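Local coordinates for 5' nucleotidase family protein (Staphylococcus aureus subsp. aureus, PDB 4Q7F) that belongs to the 5'-nucleotidase family, pairing a calcineurin-like metallophosphoesterase domain that carries manganese and magnesium with a C-terminal nucleotidase domain, at residues I321-Y326 with K372-M377; T344-Y349 with Q503-F508. All blocks are in the same frame, centred on the assembly; numbering follows the deposited sequence.

Contact 1: I321-Y326 with K372-M377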
loop_
_atom_site.group_PDB
_atom_site.type_symbol
_atom_site.label_atom_id
_atom_site.label_comp_id
_atom_site.label_asym_id
_atom_site.label_seq_id
_atom_site.Cartn_x
_atom_site.Cartn_y
_atom_site.Cartn_z
ATOM N N ILE A 321 -11.511 -18.708 15.295
ATOM C CA ILE A 321 -12.723 -18.412 14.554
ATOM C C ILE A 321 -13.544 -19.699 14.410
ATOM O O ILE A 321 -14.720 -19.739 14.776
ATOM C CB ILE A 321 -12.408 -17.855 13.146
ATOM C CG1 ILE A 321 -11.440 -16.653 13.227
ATOM C CG2 ILE A 321 -13.696 -17.478 12.433
ATOM C CD1 ILE A 321 -12.029 -15.431 13.897
ATOM N N THR A 322 -12.910 -20.740 13.870
ATOM C CA THR A 322 -13.558 -22.035 13.703
ATOM C C THR A 322 -12.502 -23.102 13.460
ATOM O O THR A 322 -11.296 -22.796 13.354
ATOM C CB THR A 322 -14.562 -22.047 12.508
ATOM O OG1 THR A 322 -15.347 -23.242 12.541
ATOM C CG2 THR A 322 -13.844 -21.973 11.162
ATOM N N THR A 323 -12.967 -24.346 13.412
ATOM C CA THR A 323 -12.143 -25.497 13.075
ATOM C C THR A 323 -12.817 -26.142 11.867
ATOM O O THR A 323 -13.959 -26.542 11.947
ATOM C CB THR A 323 -12.062 -26.513 14.216
ATOM O OG1 THR A 323 -11.472 -25.893 15.364
ATOM C CG2 THR A 323 -11.207 -27.709 13.804
ATOM N N LEU A 324 -12.107 -26.221 10.752
ATOM C CA LEU A 324 -12.635 -26.790 9.521
ATOM C C LEU A 324 -12.346 -28.283 9.486
ATOM O O LEU A 324 -11.418 -28.741 10.137
ATOM C CB LEU A 324 -11.949 -26.133 8.327
ATOM C CG LEU A 324 -11.896 -24.606 8.341
ATOM C CD1 LEU A 324 -11.077 -24.110 7.166
ATOM C CD2 LEU A 324 -13.287 -24.001 8.316
ATOM N N PRO A 325 -13.128 -29.053 8.708
ATOM C CA PRO A 325 -12.863 -30.494 8.640
ATOM C C PRO A 325 -11.716 -30.884 7.694
ATOM O O PRO A 325 -11.395 -32.065 7.591
ATOM C CB PRO A 325 -14.192 -31.076 8.156
ATOM C CG PRO A 325 -14.865 -29.972 7.422
ATOM C CD PRO A 325 -14.299 -28.659 7.905
ATOM N N TYR A 326 -11.102 -29.908 7.021
ATOM C CA TYR A 326 -9.997 -30.179 6.099
ATOM C C TYR A 326 -9.063 -28.979 5.943
ATOM O O TYR A 326 -9.434 -27.835 6.250
ATOM C CB TYR A 326 -10.546 -30.568 4.733
ATOM C CG TYR A 326 -11.553 -29.583 4.219
ATOM C CD1 TYR A 326 -11.154 -28.441 3.541
ATOM C CD2 TYR A 326 -12.914 -29.784 4.427
ATOM C CE1 TYR A 326 -12.078 -27.527 3.080
ATOM C CE2 TYR A 326 -13.846 -28.876 3.967
ATOM C CZ TYR A 326 -13.419 -27.748 3.294
ATOM O OH TYR A 326 -14.334 -26.839 2.831
ATOM N N LYS A 372 -5.485 -23.473 7.620
ATOM C CA LYS A 372 -5.227 -24.809 8.113
ATOM C C LYS A 372 -6.580 -25.169 8.702
ATOM O O LYS A 372 -7.519 -24.375 8.602
ATOM C CB LYS A 372 -4.167 -24.799 9.206
ATOM C CG LYS A 372 -2.801 -24.299 8.765
ATOM C CD LYS A 372 -1.872 -24.082 9.953
ATOM C CE LYS A 372 -2.373 -22.941 10.833
ATOM N NZ LYS A 372 -1.491 -22.686 11.996
ATOM N N GLN A 373 -6.684 -26.326 9.338
ATOM C CA GLN A 373 -7.948 -26.740 9.915
ATOM C C GLN A 373 -8.386 -25.793 11.026
ATOM O O GLN A 373 -9.568 -25.460 11.122
ATOM C CB GLN A 373 -7.889 -28.186 10.404
ATOM C CG GLN A 373 -7.545 -29.154 9.291
ATOM C CD GLN A 373 -7.778 -30.604 9.660
ATOM O OE1 GLN A 373 -8.728 -30.940 10.375
ATOM N NE2 GLN A 373 -6.938 -31.481 9.130
ATOM N N VAL A 374 -7.452 -25.347 11.862
ATOM C CA VAL A 374 -7.798 -24.394 12.905
ATOM C C VAL A 374 -7.536 -23.018 12.305
ATOM O O VAL A 374 -6.451 -22.748 11.770
ATOM C CB VAL A 374 -7.006 -24.620 14.210
ATOM C CG1 VAL A 374 -7.404 -23.592 15.264
ATOM C CG2 VAL A 374 -7.252 -26.029 14.732
ATOM N N VAL A 375 -8.557 -22.172 12.346
ATOM C CA VAL A 375 -8.477 -20.833 11.800
ATOM C C VAL A 375 -8.573 -19.825 12.931
ATOM O O VAL A 375 -9.537 -19.842 13.706
ATOM C CB VAL A 375 -9.612 -20.555 10.810
ATOM C CG1 VAL A 375 -9.445 -19.173 10.191
ATOM C CG2 VAL A 375 -9.659 -21.620 9.721
ATOM N N THR A 376 -7.568 -18.951 13.019
ATOM C CA THR A 376 -7.553 -17.894 14.035
ATOM C C THR A 376 -7.683 -16.519 13.349
ATOM O O THR A 376 -7.599 -16.423 12.117
ATOM C CB THR A 376 -6.246 -17.914 14.844
ATOM O OG1 THR A 376 -5.149 -17.641 13.968
ATOM C CG2 THR A 376 -6.033 -19.284 15.519
HETATM N N MSE A 377 -7.875 -15.474 14.148
HETATM C CA MSE A 377 -7.987 -14.098 13.626
HETATM C C MSE A 377 -6.752 -13.784 12.776
HETATM O O MSE A 377 -6.860 -13.186 11.690
HETATM C CB MSE A 377 -8.177 -13.152 14.813
HETATM C CG MSE A 377 -8.332 -11.685 14.416
HETATM SE SE MSE A 377 -9.737 -11.400 13.036
HETATM C CE MSE A 377 -11.184 -11.365 14.353
#
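The carbonyl oxygen of V375 is gripped by two successive amides of the facing strand: I321 N comes to V375 O at 2.8 Å, while T322 N adds a weak, longer bond of 3.5 Å. Two residues opposite one make this a classic beta bulge. Beyond it the antiparallel pairing is regular, with V375 N giving a nearly straight bond to T322 O (3.0 Å) and L324 N closing on Q373 O at 2.7 Å. Q373 O also lies 3.2 Å from T323 CA, a weaker CA-H...O contact beside the L324 bond.

Branched residues suit this short two-stranded sheet, since T322, T323, V374 and V375 are all at ease in extended backbone. On the face of T322 and V375, with CG1 of V375 anti to the backbone N (chi1 -176°), CG2 is left beside that N and meets L324 CD1 at 3.8 Å. I321 leans the other way along the strand: its CG1 lies against the T376 carbonyl carbon, and CD1 reaches the methyl CE of selenomethionine M377 at 4.2 Å. The aliphatic part of Q373 lies alongside the backbone of Y326, CG standing 3.7 Å from Y326 C.

T376 is the N-cap of helix 377-383, its hydroxyl bonded to D379. That helix packs V380 against I321 and V375, and helix 501-511 offers I506 and L509 to I321, T322, L324 and M377, so the strand pair lies on the surface across two helices.

Contact 2: T344-Y349 with Q503-F508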
loop_
_atom_site.group_PDB
_atom_site.type_symbol
_atom_site.label_atom_id
_atom_site.label_comp_id
_atom_site.label_asym_id
_atom_site.label_seq_id
_atom_site.Cartn_x
_atom_site.Cartn_y
_atom_site.Cartn_z
ATOM N N THR A 344 -8.856 -20.500 -2.991
ATOM C CA THR A 344 -9.408 -19.473 -3.890
ATOM C C THR A 344 -10.865 -19.817 -4.228
ATOM O O THR A 344 -11.729 -18.923 -4.368
ATOM C CB THR A 344 -8.582 -19.299 -5.171
ATOM O OG1 THR A 344 -8.506 -20.541 -5.887
ATOM C CG2 THR A 344 -7.211 -18.823 -4.817
ATOM N N ASN A 345 -11.135 -21.112 -4.349
ATOM C CA ASN A 345 -12.475 -21.590 -4.586
ATOM C C ASN A 345 -13.359 -21.181 -3.419
ATOM O O ASN A 345 -14.453 -20.680 -3.612
ATOM C CB ASN A 345 -12.511 -23.088 -4.713
ATOM C CG ASN A 345 -13.881 -23.581 -5.057
ATOM O OD1 ASN A 345 -14.399 -23.278 -6.132
ATOM N ND2 ASN A 345 -14.490 -24.332 -4.148
ATOM N N PHE A 346 -12.846 -21.379 -2.210
ATOM C CA PHE A 346 -13.548 -21.002 -0.998
ATOM C C PHE A 346 -13.863 -19.509 -0.931
ATOM O O PHE A 346 -14.981 -19.140 -0.596
ATOM C CB PHE A 346 -12.731 -21.414 0.217
ATOM C CG PHE A 346 -13.041 -20.634 1.455
ATOM C CD1 PHE A 346 -14.191 -20.870 2.171
ATOM C CD2 PHE A 346 -12.165 -19.667 1.904
ATOM C CE1 PHE A 346 -14.469 -20.143 3.314
ATOM C CE2 PHE A 346 -12.431 -18.941 3.049
ATOM C CZ PHE A 346 -13.589 -19.182 3.758
HETATM N N MSE A 347 -12.876 -18.657 -1.215
HETATM C CA MSE A 347 -13.073 -17.212 -1.136
HETATM C C MSE A 347 -14.110 -16.791 -2.134
HETATM O O MSE A 347 -15.029 -16.061 -1.794
HETATM C CB MSE A 347 -11.777 -16.427 -1.345
HETATM C CG MSE A 347 -10.851 -16.534 -0.121
HETATM SE SE MSE A 347 -9.458 -15.147 -0.204
HETATM C CE MSE A 347 -8.444 -15.860 -1.738
ATOM N N ASN A 348 -13.965 -17.227 -3.380
ATOM C CA ASN A 348 -14.952 -16.899 -4.407
ATOM C C ASN A 348 -16.368 -17.406 -4.070
ATOM O O ASN A 348 -17.343 -16.699 -4.290
ATOM C CB ASN A 348 -14.488 -17.376 -5.777
ATOM C CG ASN A 348 -13.548 -16.383 -6.438
ATOM O OD1 ASN A 348 -13.945 -15.248 -6.749
ATOM N ND2 ASN A 348 -12.319 -16.802 -6.692
ATOM N N TYR A 349 -16.465 -18.603 -3.498
ATOM C CA TYR A 349 -17.742 -19.129 -3.103
ATOM C C TYR A 349 -18.375 -18.235 -2.036
ATOM O O TYR A 349 -19.563 -17.921 -2.126
ATOM C CB TYR A 349 -17.654 -20.571 -2.618
ATOM C CG TYR A 349 -19.026 -21.106 -2.251
ATOM C CD1 TYR A 349 -19.958 -21.409 -3.237
ATOM C CD2 TYR A 349 -19.402 -21.272 -0.922
ATOM C CE1 TYR A 349 -21.218 -21.872 -2.910
ATOM C CE2 TYR A 349 -20.662 -21.738 -0.588
ATOM C CZ TYR A 349 -21.559 -22.043 -1.586
ATOM O OH TYR A 349 -22.810 -22.503 -1.261
ATOM N N GLN A 503 -14.150 -9.731 7.873
ATOM C CA GLN A 503 -15.410 -10.065 8.515
ATOM C C GLN A 503 -16.319 -10.946 7.629
ATOM O O GLN A 503 -17.010 -11.846 8.131
ATOM C CB GLN A 503 -16.152 -8.806 8.907
ATOM C CG GLN A 503 -17.371 -9.101 9.751
ATOM C CD GLN A 503 -17.013 -9.795 11.039
ATOM O OE1 GLN A 503 -16.086 -9.396 11.723
ATOM N NE2 GLN A 503 -17.777 -10.824 11.396
ATOM N N LEU A 504 -16.303 -10.697 6.326
ATOM C CA LEU A 504 -17.092 -11.489 5.401
ATOM C C LEU A 504 -16.637 -12.948 5.492
ATOM O O LEU A 504 -17.473 -13.842 5.581
ATOM C CB LEU A 504 -17.017 -10.913 3.975
ATOM C CG LEU A 504 -17.889 -11.553 2.894
ATOM C CD1 LEU A 504 -18.107 -10.571 1.746
ATOM C CD2 LEU A 504 -17.322 -12.876 2.406
ATOM N N LEU A 505 -15.332 -13.190 5.502
ATOM C CA LEU A 505 -14.805 -14.558 5.653
ATOM C C LEU A 505 -15.159 -15.145 7.032
ATOM O O LEU A 505 -15.508 -16.312 7.146
ATOM C CB LEU A 505 -13.292 -14.609 5.411
ATOM C CG LEU A 505 -12.820 -14.211 4.007
ATOM C CD1 LEU A 505 -11.328 -14.390 3.879
ATOM C CD2 LEU A 505 -13.540 -15.008 2.922
ATOM N N ILE A 506 -15.079 -14.331 8.073
ATOM C CA ILE A 506 -15.433 -14.778 9.417
ATOM C C ILE A 506 -16.912 -15.191 9.484
ATOM O O ILE A 506 -17.239 -16.233 10.059
ATOM C CB ILE A 506 -15.134 -13.683 10.456
ATOM C CG1 ILE A 506 -13.611 -13.504 10.582
ATOM C CG2 ILE A 506 -15.782 -14.025 11.796
ATOM C CD1 ILE A 506 -13.157 -12.386 11.519
ATOM N N ASP A 507 -17.791 -14.364 8.908
ATOM C CA ASP A 507 -19.238 -14.648 8.859
ATOM C C ASP A 507 -19.499 -15.975 8.163
ATOM O O ASP A 507 -20.192 -16.827 8.699
ATOM C CB ASP A 507 -20.012 -13.539 8.123
ATOM C CG ASP A 507 -20.071 -12.243 8.910
ATOM O OD1 ASP A 507 -19.770 -12.248 10.107
ATOM O OD2 ASP A 507 -20.412 -11.212 8.331
ATOM N N PHE A 508 -18.937 -16.146 6.971
ATOM C CA PHE A 508 -19.132 -17.386 6.236
ATOM C C PHE A 508 -18.646 -18.570 7.066
ATOM O O PHE A 508 -19.359 -19.566 7.226
ATOM C CB PHE A 508 -18.406 -17.361 4.895
ATOM C CG PHE A 508 -18.677 -18.574 4.053
ATOM C CD1 PHE A 508 -17.943 -19.734 4.232
ATOM C CD2 PHE A 508 -19.681 -18.564 3.096
ATOM C CE1 PHE A 508 -18.199 -20.860 3.467
ATOM C CE2 PHE A 508 -19.938 -19.684 2.319
ATOM C CZ PHE A 508 -19.201 -20.838 2.508
#
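F346 and F508 lie alongside each other with their side chains running in opposite senses, where two helices cross almost at right angles, and with Y349 they form an aromatic cluster within the C-terminal part of this 5'-nucleotidase. The axes of the two short segments stand 10.9 Å apart at a crossing angle of 93°. Large side chains suit this spacing, the rings and a leucine reaching across it.

F508 is the main bump. Its CG lies anti to the backbone N (chi1 -175°), which carries the ring out toward helix 342-355 and into the hollow between F346 and Y349, residues three apart on one side of that helix. One flank of the ring, through CD1, meets F346 CE1 at 3.6 Å, the two planes inclined at 74°. At the far end of the ring, CZ comes to the edge of the Y349 ring, near its plane; the two rings meet rim to rim.

L505, one turn earlier, fills the neighbouring hollow. Its CD2 methyl sits 4.1 Å from F346 CE2 and 4.3 Å from CG of selenomethionine M347, so the F346 ring has L505 at CE2 and F508 at CE1, roughly a right angle apart about the ring. A branched, wholly apolar leucine fits this angle between a ring and the CG methylene of M347. M347 itself runs on to touch T362 of strand 359-363, while L504 and F508 also touch A350 of helix 342-355.

On the side of helix 342-355 that faces elsewhere, polar residues serve other neighbours: N345 bonds to V520, V521 and P518. The tightest meeting in the cluster is at its outer end, where Y349 CD2 stands 3.5 Å from F508 CZ.

Overall arrangement
Contacts 1 and 2 lie with their centres 13 Å apart on the same side of the chain's centre, and helix 501-511 joins them. One side of it turns F508 and L505 to helix 342-355, while I506 packs on the two-stranded antiparallel sheet: its CD1 lies 3.6 Å from M377 CE and 4.0 Å from I321 CD1. Along the chain the segments alternate, 321-326, 344-349, 372-377, then 503-508, so the late helix is tied back to three earlier elements. Contact 1 is at the surface and contact 2 is buried beneath, where the side chain of M347 is about 11 Å from the bound (2R,3S,5R)-5-(6-amino-9H-purin-9-yl)-tetrahydro-2-(hydroxymethyl)furan-3-ol.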